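Local coordinates for protein C alpha-dehydrogenase (PDB 4YAG) that binds NADH and, as a short-chain dehydrogenase/reductase of the lignin beta-aryl ether cleavage pathway, probably oxidises a substrate alcohol with NAD+, at residues S144-T149 / A156-A161; T184-G189 / V249-N254; D64-A69 / G111-L116; Y105-Y110 / S210-T215. One frame throughout, in Å; residues are numbered along the deposited sequence.

From the N terminus, contact 3 opens first, just after strand 58-62, and closes on helix 105-133. Contact 4 has by then opened at the start of that helix, so the two cross; it closes only at residues 210-215, about a hundred residues on. Contact 1 closes the short loop between strand 137-142 and helix 156-177 and is nested inside contact 4. Contact 2 opens at the end of strand 181-187, crosses contact 4, and closes on strand 248-250 at the edge of the sheet. Contacts 1 and 2 touch beside the nicotinamide, while contact 3 holds the adenine end of the same NADH. Contact 4 ties helix 105-133 to residues 210-215 farther out.

Contact 1 of 4, residues S144-T149 / A156-A161; sequences SLAGLT and AIYATA. With NAI (1,4-dihydronicotinamide adenine dinucleotide), chain C.
Ala-146 rests its methyl against the edge of the Tyr-158 ring, where the loop leaving strand 137-142 of this Rossmann fold passes the first turns of helix 156-177. Tyr-158 and Lys-162 fit the Tyr-x-x-x-Lys signature of the short-chain dehydrogenases and, with Ser-144, probably form the active site, as in relatives. The Ala-146 CB lies in the ring plane, 3.9 Å from CE2 of Tyr-158 and equally close to CD2, an apolar contact at the ring edge. CG of Tyr-158 stands anti to its backbone N (chi1 -169°), and this torsion carries the ring past the loop toward the cofactor. On the next helix residue, CB of Ala-159 meets the carbonyl oxygen O of Ala-146 at 3.4 Å. Beside it, Gly-147 CA comes to 4.0 Å from Ala-159 O. No hydrogen bond joins the segments. Within the loop, Ala-146 N donates to Ser-144 OG (2.9 Å, 161°), an ST turn that fixes the serine hydroxyl near the ring, 3.8 Å from Tyr-158 CE2. Asn-115 of helix 105-133 also touches the tyrosine, and Thr-167 of the second subunit packs on Ala-159. At the cofactor end, Ser-144 OG approaches C5N of the nicotinamide to 3.4 Å, and Tyr-158 OH is hydrogen-bonded to the ribose hydroxyl O2D of NADH at 2.8 Å.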
# COMPACT_ATOMS: atom_id res chain seq x y z
N SER A 144 -1.42 -11.22 3.88
CA SER A 144 -0.53 -11.94 4.78
C SER A 144 -0.75 -11.40 6.18
O SER A 144 -1.14 -10.24 6.34
CB SER A 144 0.93 -11.70 4.42
OG SER A 144 1.76 -12.33 5.39
N LEU A 145 -0.47 -12.21 7.21
CA LEU A 145 -0.45 -11.66 8.56
C LEU A 145 0.71 -10.66 8.69
O LEU A 145 0.70 -9.82 9.58
CB LEU A 145 -0.35 -12.76 9.59
CG LEU A 145 -1.65 -13.52 9.80
CD1 LEU A 145 -1.45 -14.79 10.65
CD2 LEU A 145 -2.70 -12.64 10.44
N ALA A 146 1.67 -10.72 7.78
CA ALA A 146 2.75 -9.73 7.76
C ALA A 146 2.26 -8.32 7.39
O ALA A 146 2.99 -7.34 7.52
CB ALA A 146 3.85 -10.15 6.81
N GLY A 147 1.03 -8.22 6.92
CA GLY A 147 0.43 -6.94 6.63
C GLY A 147 -0.25 -6.35 7.84
O GLY A 147 -0.74 -5.22 7.77
N LEU A 148 -0.25 -7.09 8.95
CA LEU A 148 -0.98 -6.69 10.15
C LEU A 148 -0.09 -6.62 11.39
O LEU A 148 -0.14 -5.63 12.13
CB LEU A 148 -2.10 -7.70 10.39
CG LEU A 148 -3.36 -7.24 11.07
CD1 LEU A 148 -4.02 -6.14 10.22
CD2 LEU A 148 -4.29 -8.45 11.23
N THR A 149 0.69 -7.65 11.65
CA THR A 149 1.59 -7.68 12.80
C THR A 149 2.86 -6.91 12.48
O THR A 149 3.29 -6.86 11.34
CB THR A 149 1.91 -9.13 13.20
OG1 THR A 149 2.36 -9.18 14.56
CG2 THR A 149 2.93 -9.76 12.28
N ALA A 156 10.24 -4.90 4.68
CA ALA A 156 9.50 -3.66 4.45
C ALA A 156 8.64 -3.69 3.20
O ALA A 156 7.49 -3.26 3.22
CB ALA A 156 10.43 -2.48 4.40
N ILE A 157 9.20 -4.14 2.08
CA ILE A 157 8.48 -4.06 0.81
C ILE A 157 7.26 -5.00 0.84
O ILE A 157 6.16 -4.65 0.38
CB ILE A 157 9.41 -4.38 -0.36
CG1 ILE A 157 10.56 -3.37 -0.41
CG2 ILE A 157 8.63 -4.34 -1.68
CD1 ILE A 157 11.63 -3.69 -1.44
N TYR A 158 7.47 -6.19 1.38
CA TYR A 158 6.43 -7.20 1.52
C TYR A 158 5.32 -6.69 2.42
O TYR A 158 4.15 -6.69 2.06
CB TYR A 158 7.01 -8.47 2.12
CG TYR A 158 6.08 -9.66 2.07
CD1 TYR A 158 5.84 -10.32 0.87
CD2 TYR A 158 5.47 -10.14 3.21
CE1 TYR A 158 5.01 -11.44 0.82
CE2 TYR A 158 4.62 -11.25 3.16
CZ TYR A 158 4.41 -11.89 1.97
OH TYR A 158 3.58 -13.00 1.94
N ALA A 159 5.68 -6.25 3.63
CA ALA A 159 4.68 -5.82 4.59
C ALA A 159 3.84 -4.65 4.09
O ALA A 159 2.63 -4.61 4.30
CB ALA A 159 5.34 -5.44 5.88
N THR A 160 4.51 -3.69 3.47
CA THR A 160 3.86 -2.48 2.97
C THR A 160 2.77 -2.84 1.96
O THR A 160 1.65 -2.36 2.02
CB THR A 160 4.91 -1.52 2.36
OG1 THR A 160 5.81 -1.07 3.39
CG2 THR A 160 4.27 -0.30 1.72
N ALA A 161 3.12 -3.71 1.01
CA ALA A 161 2.15 -4.14 0.00
C ALA A 161 1.01 -4.94 0.62
O ALA A 161 -0.15 -4.75 0.26
CB ALA A 161 2.84 -5.00 -1.06
PA NAI C . 3.97 -20.10 -4.40
O1A NAI C . 5.20 -19.51 -5.02
O2A NAI C . 3.99 -21.59 -4.12
O5B NAI C . 2.71 -19.79 -5.30
C5B NAI C . 2.61 -18.55 -5.94
C4B NAI C . 2.45 -18.78 -7.39
O4B NAI C . 2.22 -17.44 -7.94
C3B NAI C . 3.58 -19.38 -8.09
O3B NAI C . 3.19 -20.52 -8.89
C2B NAI C . 4.13 -18.30 -8.89
O2B NAI C . 4.77 -18.74 -10.10
C1B NAI C . 3.01 -17.39 -9.13
N9A NAI C . 3.41 -16.04 -9.43
C8A NAI C . 4.40 -15.29 -8.84
N7A NAI C . 4.50 -14.09 -9.44
C5A NAI C . 3.55 -14.02 -10.43
C6A NAI C . 3.16 -13.08 -11.38
N6A NAI C . 3.86 -11.87 -11.48
N1A NAI C . 2.14 -13.35 -12.23
C2A NAI C . 1.50 -14.54 -12.17
N3A NAI C . 1.84 -15.49 -11.29
C4A NAI C . 2.85 -15.26 -10.42
O3 NAI C . 3.81 -19.30 -3.04
PN NAI C . 2.54 -19.11 -2.07
O1N NAI C . 1.43 -20.12 -2.34
O2N NAI C . 3.11 -19.17 -0.68
O5D NAI C . 2.03 -17.62 -2.43
C5D NAI C . 0.65 -17.31 -2.59
C4D NAI C . 0.33 -16.06 -1.85
O4D NAI C . 0.35 -16.36 -0.41
C3D NAI C . 1.28 -14.96 -2.06
O3D NAI C . 0.54 -13.74 -2.30
C2D NAI C . 2.05 -14.87 -0.83
O2D NAI C . 2.54 -13.53 -0.62
C1D NAI C . 1.11 -15.25 0.21
N1N NAI C . 1.57 -15.71 1.46
C2N NAI C . 2.22 -16.91 1.64
C3N NAI C . 2.60 -17.29 2.91
C7N NAI C . 3.31 -18.59 3.14
O7N NAI C . 3.79 -18.89 4.25
N7N NAI C . 3.33 -19.54 2.02
C4N NAI C . 2.34 -16.51 4.02
C5N NAI C . 1.64 -15.33 3.83
C6N NAI C . 1.25 -14.95 2.57

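Contact 2 of 4, residues T184-G189 / V249-N254; sequences TVLMPG and VSTHGN. With NAI (1,4-dihydronicotinamide adenine dinucleotide), chain C.
Val-249 spreads its two methyls over neighbouring side chains of 184-189. Val-249 CG1, anti to the backbone N (chi1 175°), meets CD1 of Leu-186 at 3.8 Å, and Val-249 CG2 reaches CG2 of Thr-184 at the same distance. The hydroxyl of Thr-184 is engaged elsewhere, with Lys-246 O and His-138 NE2. On the other face of the sheet, Met-187 bends at its chi3 bond and lays CE 3.5 Å from Ser-250 OG, a hydroxyl that is hydrogen-bonded to Ser-269 of the second subunit. These pairs sit on the last two strands of the parallel Rossmann sheet, 181-187 and 248-250, joined by bonds such as Met-187 N to Val-249 O (2.8 Å, almost straight in line with the carbonyl). Beyond the strands the bonding passes to a side chain. Thr-251 OG1, held between its own backbone N and carbonyl carbon (chi1 66°), accepts from Gly-189 N at 2.9 Å and 166°. The same oxygen is hydrogen-bonded to ND1 of His-252 at 2.7 Å, lying in the plane of the imidazole at its edge. Replacing Thr-251 by a valine would probably leave Gly-189 N without its acceptor and the His-252 ring free to turn. Just before that glycine, Pro-188 CB faces the flat side of the nicotinamide, 3.7 Å from C5N of NADH.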
# COMPACT_ATOMS: atom_id res chain seq x y z
N THR A 184 -13.21 -11.18 0.31
CA THR A 184 -12.48 -11.78 1.42
C THR A 184 -11.01 -11.42 1.27
O THR A 184 -10.46 -11.49 0.18
CB THR A 184 -12.57 -13.31 1.38
OG1 THR A 184 -13.94 -13.72 1.50
CG2 THR A 184 -11.75 -13.95 2.49
N VAL A 185 -10.37 -11.04 2.37
CA VAL A 185 -8.92 -10.98 2.39
C VAL A 185 -8.41 -12.12 3.26
O VAL A 185 -8.82 -12.30 4.41
CB VAL A 185 -8.36 -9.61 2.84
CG1 VAL A 185 -8.86 -9.21 4.22
CG2 VAL A 185 -6.84 -9.63 2.79
N LEU A 186 -7.55 -12.93 2.64
CA LEU A 186 -6.88 -14.04 3.29
C LEU A 186 -5.53 -13.59 3.82
O LEU A 186 -4.74 -12.99 3.09
CB LEU A 186 -6.70 -15.15 2.25
CG LEU A 186 -5.82 -16.34 2.63
CD1 LEU A 186 -6.34 -17.09 3.84
CD2 LEU A 186 -5.68 -17.27 1.43
N MET A 187 -5.30 -13.85 5.10
CA MET A 187 -4.09 -13.46 5.80
C MET A 187 -3.41 -14.68 6.37
O MET A 187 -3.73 -15.13 7.47
CB MET A 187 -4.44 -12.44 6.89
CG MET A 187 -4.98 -11.15 6.30
SD MET A 187 -5.77 -10.07 7.52
CE MET A 187 -7.24 -11.00 7.87
N PRO A 188 -2.51 -15.29 5.56
CA PRO A 188 -1.88 -16.49 6.09
C PRO A 188 -0.69 -16.25 7.01
O PRO A 188 0.02 -15.24 6.92
CB PRO A 188 -1.40 -17.23 4.83
CG PRO A 188 -2.15 -16.61 3.68
CD PRO A 188 -2.33 -15.17 4.11
N GLY A 189 -0.47 -17.25 7.86
CA GLY A 189 0.80 -17.53 8.49
C GLY A 189 1.56 -18.51 7.61
O GLY A 189 1.33 -18.57 6.41
N VAL A 249 -10.14 -13.81 6.72
CA VAL A 249 -9.73 -15.17 7.06
C VAL A 249 -8.26 -15.14 7.43
O VAL A 249 -7.44 -14.68 6.64
CB VAL A 249 -9.89 -16.12 5.86
CG1 VAL A 249 -9.32 -17.51 6.21
CG2 VAL A 249 -11.35 -16.24 5.44
N SER A 250 -7.94 -15.61 8.64
CA SER A 250 -6.56 -15.77 9.08
C SER A 250 -6.32 -17.24 9.33
O SER A 250 -7.16 -17.93 9.89
CB SER A 250 -6.25 -14.98 10.36
OG SER A 250 -6.44 -13.58 10.15
N THR A 251 -5.16 -17.73 8.94
CA THR A 251 -4.90 -19.17 9.05
C THR A 251 -4.25 -19.59 10.37
O THR A 251 -4.30 -20.77 10.74
CB THR A 251 -3.98 -19.65 7.91
OG1 THR A 251 -2.69 -19.06 8.06
CG2 THR A 251 -4.54 -19.31 6.55
N HIS A 252 -3.65 -18.63 11.08
CA HIS A 252 -2.89 -18.91 12.29
C HIS A 252 -3.18 -17.87 13.35
O HIS A 252 -3.43 -16.71 13.02
CB HIS A 252 -1.39 -18.83 11.99
CG HIS A 252 -0.86 -20.00 11.22
ND1 HIS A 252 -1.08 -20.17 9.88
CD2 HIS A 252 -0.07 -21.03 11.62
CE1 HIS A 252 -0.48 -21.29 9.48
NE2 HIS A 252 0.14 -21.81 10.51
N GLY A 253 -3.12 -18.29 14.61
CA GLY A 253 -3.33 -17.38 15.73
C GLY A 253 -2.08 -16.93 16.47
O GLY A 253 -2.18 -16.22 17.47
N ASN A 254 -0.91 -17.32 15.96
CA ASN A 254 0.35 -17.09 16.67
C ASN A 254 0.72 -15.62 16.85
O ASN A 254 1.59 -15.30 17.67
CB ASN A 254 1.48 -17.81 15.91
CG ASN A 254 1.18 -19.28 15.67
OD1 ASN A 254 0.27 -19.63 14.92
ND2 ASN A 254 1.96 -20.15 16.30
PA NAI C . 3.97 -20.10 -4.40
O1A NAI C . 5.20 -19.51 -5.02
O2A NAI C . 3.99 -21.59 -4.12
O5B NAI C . 2.71 -19.79 -5.30
C5B NAI C . 2.61 -18.55 -5.94
C4B NAI C . 2.45 -18.78 -7.39
O4B NAI C . 2.22 -17.44 -7.94
C3B NAI C . 3.58 -19.38 -8.09
O3B NAI C . 3.19 -20.52 -8.89
C2B NAI C . 4.13 -18.30 -8.89
O2B NAI C . 4.77 -18.74 -10.10
C1B NAI C . 3.01 -17.39 -9.13
N9A NAI C . 3.41 -16.04 -9.43
C8A NAI C . 4.40 -15.29 -8.84
N7A NAI C . 4.50 -14.09 -9.44
C5A NAI C . 3.55 -14.02 -10.43
C6A NAI C . 3.16 -13.08 -11.38
N6A NAI C . 3.86 -11.87 -11.48
N1A NAI C . 2.14 -13.35 -12.23
C2A NAI C . 1.50 -14.54 -12.17
N3A NAI C . 1.84 -15.49 -11.29
C4A NAI C . 2.85 -15.26 -10.42
O3 NAI C . 3.81 -19.30 -3.04
PN NAI C . 2.54 -19.11 -2.07
O1N NAI C . 1.43 -20.12 -2.34
O2N NAI C . 3.11 -19.17 -0.68
O5D NAI C . 2.03 -17.62 -2.43
C5D NAI C . 0.65 -17.31 -2.59
C4D NAI C . 0.33 -16.06 -1.85
O4D NAI C . 0.35 -16.36 -0.41
C3D NAI C . 1.28 -14.96 -2.06
O3D NAI C . 0.54 -13.74 -2.30
C2D NAI C . 2.05 -14.87 -0.83
O2D NAI C . 2.54 -13.53 -0.62
C1D NAI C . 1.11 -15.25 0.21
N1N NAI C . 1.57 -15.71 1.46
C2N NAI C . 2.22 -16.91 1.64
C3N NAI C . 2.60 -17.29 2.91
C7N NAI C . 3.31 -18.59 3.14
O7N NAI C . 3.79 -18.89 4.25
N7N NAI C . 3.33 -19.54 2.02
C4N NAI C . 2.34 -16.51 4.02
C5N NAI C . 1.64 -15.33 3.83
C6N NAI C . 1.25 -14.95 2.57

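Contact 3 of 4, residues D64-A69 / G111-L116; sequences DVSDRA and GLAINL. With NAI (1,4-dihydronicotinamide adenine dinucleotide), chain C.
Ser-66 and Ala-113 bring their backbones closest, CA to CA 5.6 Å, where a type I beta turn from Asp-64 to Asp-67 meets one flank of helix 105-133. The turn follows strand 58-62 of the Rossmann fold and, with the helix, forms the adenine end of the NADH pocket. Ser-66 CB packs on CB of Ala-113 at 3.9 Å. Ser-66 OG lies 3.5 Å from CD1 of Ile-114, whose chi2 of -47° folds this methyl toward the turn. The Asp-64 side chain crosses that of Ile-114 at about a right angle. OD1 of Asp-64 gathers three donors: Ser-66 OG at 2.8 Å, Ser-66 N at 3.0 Å in an Asx turn, and the adenine amino N6A of NADH at 3.0 Å. Both serine donors come from the same face of the carboxylate, the backbone one from well above its plane. The second oxygen, OD2, forms a salt bridge with Arg-205, which also bonds Ser-66 OG; the guanidinium would be expected to favour the ionised carboxylate. With an alanine at Asp-64, the adenine amino group would probably lose its acceptor and Arg-205 its counter-charge. Ile-114 CD1 meets the same amino group near the adenine plane, from beyond the nitrogen, 3.4 Å from N6A. One residue on from the aspartate, Val-65 N donates to N1A of the adenine at 3.1 Å and 164°.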
# COMPACT_ATOMS: atom_id res chain seq x y z
N ASP A 64 1.74 -12.66 -16.46
CA ASP A 64 2.25 -11.85 -15.36
C ASP A 64 1.12 -10.92 -14.89
O ASP A 64 0.63 -10.12 -15.69
CB ASP A 64 3.42 -11.03 -15.91
CG ASP A 64 4.02 -10.05 -14.91
OD1 ASP A 64 3.57 -9.95 -13.76
OD2 ASP A 64 4.99 -9.38 -15.32
N VAL A 65 0.70 -11.04 -13.63
CA VAL A 65 -0.43 -10.25 -13.11
C VAL A 65 -0.17 -8.75 -13.14
O VAL A 65 -1.11 -7.95 -13.04
CB VAL A 65 -0.83 -10.66 -11.67
CG1 VAL A 65 -1.36 -12.10 -11.65
CG2 VAL A 65 0.34 -10.49 -10.70
N SER A 66 1.10 -8.37 -13.27
CA SER A 66 1.46 -6.95 -13.29
C SER A 66 1.46 -6.38 -14.71
O SER A 66 1.78 -5.21 -14.93
CB SER A 66 2.78 -6.69 -12.57
OG SER A 66 3.87 -7.27 -13.22
N ASP A 67 1.07 -7.21 -15.68
CA ASP A 67 0.96 -6.77 -17.08
C ASP A 67 -0.52 -6.57 -17.40
O ASP A 67 -1.29 -7.54 -17.54
CB ASP A 67 1.62 -7.80 -18.01
CG ASP A 67 1.61 -7.36 -19.47
OD1 ASP A 67 0.59 -6.81 -19.95
OD2 ASP A 67 2.63 -7.64 -20.16
N ARG A 68 -0.95 -5.32 -17.48
CA ARG A 68 -2.37 -5.02 -17.62
C ARG A 68 -2.97 -5.51 -18.93
O ARG A 68 -4.15 -5.93 -18.97
CB ARG A 68 -2.64 -3.53 -17.41
CG ARG A 68 -2.42 -3.11 -15.97
CD ARG A 68 -2.43 -1.60 -15.84
NE ARG A 68 -2.31 -1.21 -14.45
CZ ARG A 68 -2.05 0.04 -14.04
NH1 ARG A 68 -1.82 1.00 -14.93
NH2 ARG A 68 -1.98 0.30 -12.75
N ALA A 69 -2.20 -5.44 -20.01
CA ALA A 69 -2.66 -5.94 -21.29
C ALA A 69 -2.92 -7.44 -21.19
O ALA A 69 -3.93 -7.94 -21.69
CB ALA A 69 -1.64 -5.64 -22.39
N GLY A 111 8.17 -5.40 -5.92
CA GLY A 111 7.34 -5.87 -4.84
C GLY A 111 5.95 -5.26 -4.84
O GLY A 111 4.95 -5.93 -4.51
N LEU A 112 5.86 -3.98 -5.19
CA LEU A 112 4.56 -3.33 -5.27
C LEU A 112 3.77 -3.78 -6.48
O LEU A 112 2.54 -3.95 -6.41
CB LEU A 112 4.69 -1.81 -5.20
CG LEU A 112 5.13 -1.25 -3.85
CD1 LEU A 112 5.51 0.23 -3.99
CD2 LEU A 112 4.07 -1.43 -2.79
N ALA A 113 4.47 -4.02 -7.59
CA ALA A 113 3.79 -4.43 -8.83
C ALA A 113 3.11 -5.75 -8.62
O ALA A 113 1.97 -5.91 -9.02
CB ALA A 113 4.74 -4.53 -10.01
N ILE A 114 3.79 -6.73 -8.05
CA ILE A 114 3.18 -8.05 -7.99
C ILE A 114 2.18 -8.10 -6.84
O ILE A 114 1.03 -8.51 -7.02
CB ILE A 114 4.22 -9.18 -7.83
CG1 ILE A 114 5.35 -9.06 -8.86
CG2 ILE A 114 3.52 -10.54 -7.90
CD1 ILE A 114 4.92 -8.82 -10.28
N ASN A 115 2.60 -7.67 -5.66
CA ASN A 115 1.80 -7.93 -4.46
C ASN A 115 0.66 -6.94 -4.21
O ASN A 115 -0.28 -7.26 -3.49
CB ASN A 115 2.70 -8.02 -3.22
CG ASN A 115 3.59 -9.26 -3.21
OD1 ASN A 115 3.41 -10.18 -4.01
ND2 ASN A 115 4.57 -9.28 -2.31
N LEU A 116 0.73 -5.76 -4.81
CA LEU A 116 -0.34 -4.78 -4.67
C LEU A 116 -1.02 -4.52 -6.01
O LEU A 116 -2.27 -4.59 -6.11
CB LEU A 116 0.18 -3.48 -4.05
CG LEU A 116 -0.86 -2.36 -3.94
CD1 LEU A 116 -2.12 -2.81 -3.22
CD2 LEU A 116 -0.29 -1.11 -3.24
PA NAI C . 3.97 -20.10 -4.40
O1A NAI C . 5.20 -19.51 -5.02
O2A NAI C . 3.99 -21.59 -4.12
O5B NAI C . 2.71 -19.79 -5.30
C5B NAI C . 2.61 -18.55 -5.94
C4B NAI C . 2.45 -18.78 -7.39
O4B NAI C . 2.22 -17.44 -7.94
C3B NAI C . 3.58 -19.38 -8.09
O3B NAI C . 3.19 -20.52 -8.89
C2B NAI C . 4.13 -18.30 -8.89
O2B NAI C . 4.77 -18.74 -10.10
C1B NAI C . 3.01 -17.39 -9.13
N9A NAI C . 3.41 -16.04 -9.43
C8A NAI C . 4.40 -15.29 -8.84
N7A NAI C . 4.50 -14.09 -9.44
C5A NAI C . 3.55 -14.02 -10.43
C6A NAI C . 3.16 -13.08 -11.38
N6A NAI C . 3.86 -11.87 -11.48
N1A NAI C . 2.14 -13.35 -12.23
C2A NAI C . 1.50 -14.54 -12.17
N3A NAI C . 1.84 -15.49 -11.29
C4A NAI C . 2.85 -15.26 -10.42
O3 NAI C . 3.81 -19.30 -3.04
PN NAI C . 2.54 -19.11 -2.07
O1N NAI C . 1.43 -20.12 -2.34
O2N NAI C . 3.11 -19.17 -0.68
O5D NAI C . 2.03 -17.62 -2.43
C5D NAI C . 0.65 -17.31 -2.59
C4D NAI C . 0.33 -16.06 -1.85
O4D NAI C . 0.35 -16.36 -0.41
C3D NAI C . 1.28 -14.96 -2.06
O3D NAI C . 0.54 -13.74 -2.30
C2D NAI C . 2.05 -14.87 -0.83
O2D NAI C . 2.54 -13.53 -0.62
C1D NAI C . 1.11 -15.25 0.21
N1N NAI C . 1.57 -15.71 1.46
C2N NAI C . 2.22 -16.91 1.64
C3N NAI C . 2.60 -17.29 2.91
C7N NAI C . 3.31 -18.59 3.14
O7N NAI C . 3.79 -18.89 4.25
N7N NAI C . 3.33 -19.54 2.02
C4N NAI C . 2.34 -16.51 4.02
C5N NAI C . 1.64 -15.33 3.83
C6N NAI C . 1.25 -14.95 2.57

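Contact 4 of 4, residues Y105-Y110 / S210-T215; sequences YQDWDY and SGLAET
Gln-106 and Ser-210 lie closest in the backbone, CA to CA 5.5 Å, where the first turns of helix 105-133 face a loop that runs into helix 213-219. That loop makes an ST turn at Ser-210 and puts Leu-212 at the N-cap position; it belongs to the segment after strand 181-187, which in short-chain dehydrogenases commonly borders the substrate site. Asp-107 carries the contact. Its CG lies anti to the carbonyl carbon (chi1 -60°), and the loop supplies one donor to each carboxylate oxygen. Ser-210 OG donates to OD1 of Asp-107 at 2.7 Å, while Gly-211 N donates to OD2 of Asp-107 at 2.9 Å and 167°. Both bonds use syn lone pairs, on the side where the two oxygens face one another, and together they fix the rotation of the carboxylate. Each oxygen has another partner: OD1 forms a salt bridge with Arg-202, and OD2 accepts from Thr-104 N just ahead of the helix. Arg-202 would probably stabilise the negative charge of this buried group. Gln-106 offers its CB to the loop, 4.2 Å from Ser-210 N, but its chain bends at chi2 and its NE2 bonds Ala-208 O and Arg-205 O. The Leu-212 side chain lies obliquely across the aspartate, with CD1 3.7 Å from CG of Asp-107. Ser-210 OG both gives and takes: besides its bond to the carboxylate it accepts from Leu-212 N at 3.1 Å and 168°.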
# COMPACT_ATOMS: atom_id res chain seq x y z
N TYR A 105 15.20 0.91 -6.15
CA TYR A 105 13.91 1.24 -6.72
C TYR A 105 13.33 0.05 -7.49
O TYR A 105 12.14 -0.16 -7.47
CB TYR A 105 14.05 2.45 -7.65
CG TYR A 105 13.99 3.82 -6.98
CD1 TYR A 105 13.00 4.14 -6.07
CD2 TYR A 105 14.94 4.79 -7.29
CE1 TYR A 105 12.94 5.42 -5.47
CE2 TYR A 105 14.88 6.06 -6.71
CZ TYR A 105 13.88 6.36 -5.82
OH TYR A 105 13.81 7.63 -5.25
N GLN A 106 14.18 -0.73 -8.15
CA GLN A 106 13.68 -1.89 -8.88
C GLN A 106 13.01 -2.88 -7.93
O GLN A 106 12.01 -3.49 -8.29
CB GLN A 106 14.79 -2.60 -9.66
CG GLN A 106 15.16 -1.94 -10.98
CD GLN A 106 14.23 -2.35 -12.11
OE1 GLN A 106 13.05 -2.00 -12.10
NE2 GLN A 106 14.75 -3.15 -13.06
N ASP A 107 13.58 -3.05 -6.74
CA ASP A 107 13.00 -3.94 -5.76
C ASP A 107 11.66 -3.43 -5.23
O ASP A 107 10.70 -4.19 -5.08
CB ASP A 107 14.01 -4.19 -4.64
CG ASP A 107 15.28 -4.83 -5.16
OD1 ASP A 107 15.16 -5.80 -5.95
OD2 ASP A 107 16.40 -4.37 -4.84
N TRP A 108 11.56 -2.13 -4.96
CA TRP A 108 10.28 -1.53 -4.58
C TRP A 108 9.24 -1.69 -5.68
O TRP A 108 8.12 -2.11 -5.43
CB TRP A 108 10.46 -0.04 -4.28
CG TRP A 108 10.83 0.22 -2.84
CD1 TRP A 108 12.04 0.62 -2.37
CD2 TRP A 108 9.98 0.07 -1.71
NE1 TRP A 108 11.98 0.74 -0.99
CE2 TRP A 108 10.72 0.40 -0.57
CE3 TRP A 108 8.65 -0.30 -1.56
CZ2 TRP A 108 10.18 0.35 0.71
CZ3 TRP A 108 8.11 -0.36 -0.30
CH2 TRP A 108 8.88 -0.03 0.81
N ASP A 109 9.64 -1.38 -6.90
CA ASP A 109 8.71 -1.46 -8.02
C ASP A 109 8.23 -2.88 -8.24
O ASP A 109 7.06 -3.11 -8.48
CB ASP A 109 9.35 -0.87 -9.27
CG ASP A 109 9.49 0.65 -9.20
OD1 ASP A 109 8.82 1.28 -8.36
OD2 ASP A 109 10.26 1.20 -10.00
N TYR A 110 9.15 -3.84 -8.16
CA TYR A 110 8.79 -5.25 -8.26
C TYR A 110 7.83 -5.68 -7.17
O TYR A 110 6.77 -6.27 -7.43
CB TYR A 110 10.08 -6.05 -8.12
CG TYR A 110 9.97 -7.54 -7.87
CD1 TYR A 110 9.12 -8.35 -8.60
CD2 TYR A 110 10.79 -8.14 -6.92
CE1 TYR A 110 9.07 -9.70 -8.37
CE2 TYR A 110 10.75 -9.49 -6.70
CZ TYR A 110 9.90 -10.27 -7.43
OH TYR A 110 9.90 -11.63 -7.21
N SER A 210 18.42 -4.69 -9.51
CA SER A 210 17.99 -5.18 -8.21
C SER A 210 19.19 -5.23 -7.27
O SER A 210 20.33 -5.48 -7.70
CB SER A 210 17.39 -6.58 -8.33
OG SER A 210 17.15 -7.16 -7.06
N GLY A 211 18.95 -4.99 -5.99
CA GLY A 211 20.00 -5.16 -5.01
C GLY A 211 19.90 -6.44 -4.20
O GLY A 211 20.68 -6.62 -3.27
N LEU A 212 18.97 -7.32 -4.54
CA LEU A 212 18.62 -8.44 -3.68
C LEU A 212 18.84 -9.81 -4.33
O LEU A 212 18.31 -10.82 -3.85
CB LEU A 212 17.15 -8.32 -3.25
CG LEU A 212 16.85 -7.07 -2.44
CD1 LEU A 212 15.37 -6.96 -2.12
CD2 LEU A 212 17.69 -7.04 -1.16
N ALA A 213 19.61 -9.88 -5.41
CA ALA A 213 19.84 -11.16 -6.06
C ALA A 213 20.44 -12.17 -5.08
O ALA A 213 20.07 -13.34 -5.09
CB ALA A 213 20.73 -11.00 -7.27
N GLU A 214 21.36 -11.72 -4.24
CA GLU A 214 22.02 -12.62 -3.30
C GLU A 214 21.00 -13.17 -2.31
O GLU A 214 21.03 -14.37 -1.98
CB GLU A 214 23.17 -11.91 -2.57
CG GLU A 214 23.89 -12.80 -1.57
CD GLU A 214 25.08 -12.10 -0.89
OE1 GLU A 214 25.44 -10.97 -1.30
OE2 GLU A 214 25.64 -12.69 0.06
N THR A 215 20.09 -12.32 -1.86
CA THR A 215 19.06 -12.75 -0.93
C THR A 215 18.15 -13.78 -1.60
O THR A 215 17.78 -14.78 -0.98
CB THR A 215 18.24 -11.56 -0.41
OG1 THR A 215 19.12 -10.72 0.36
CG2 THR A 215 17.12 -12.03 0.47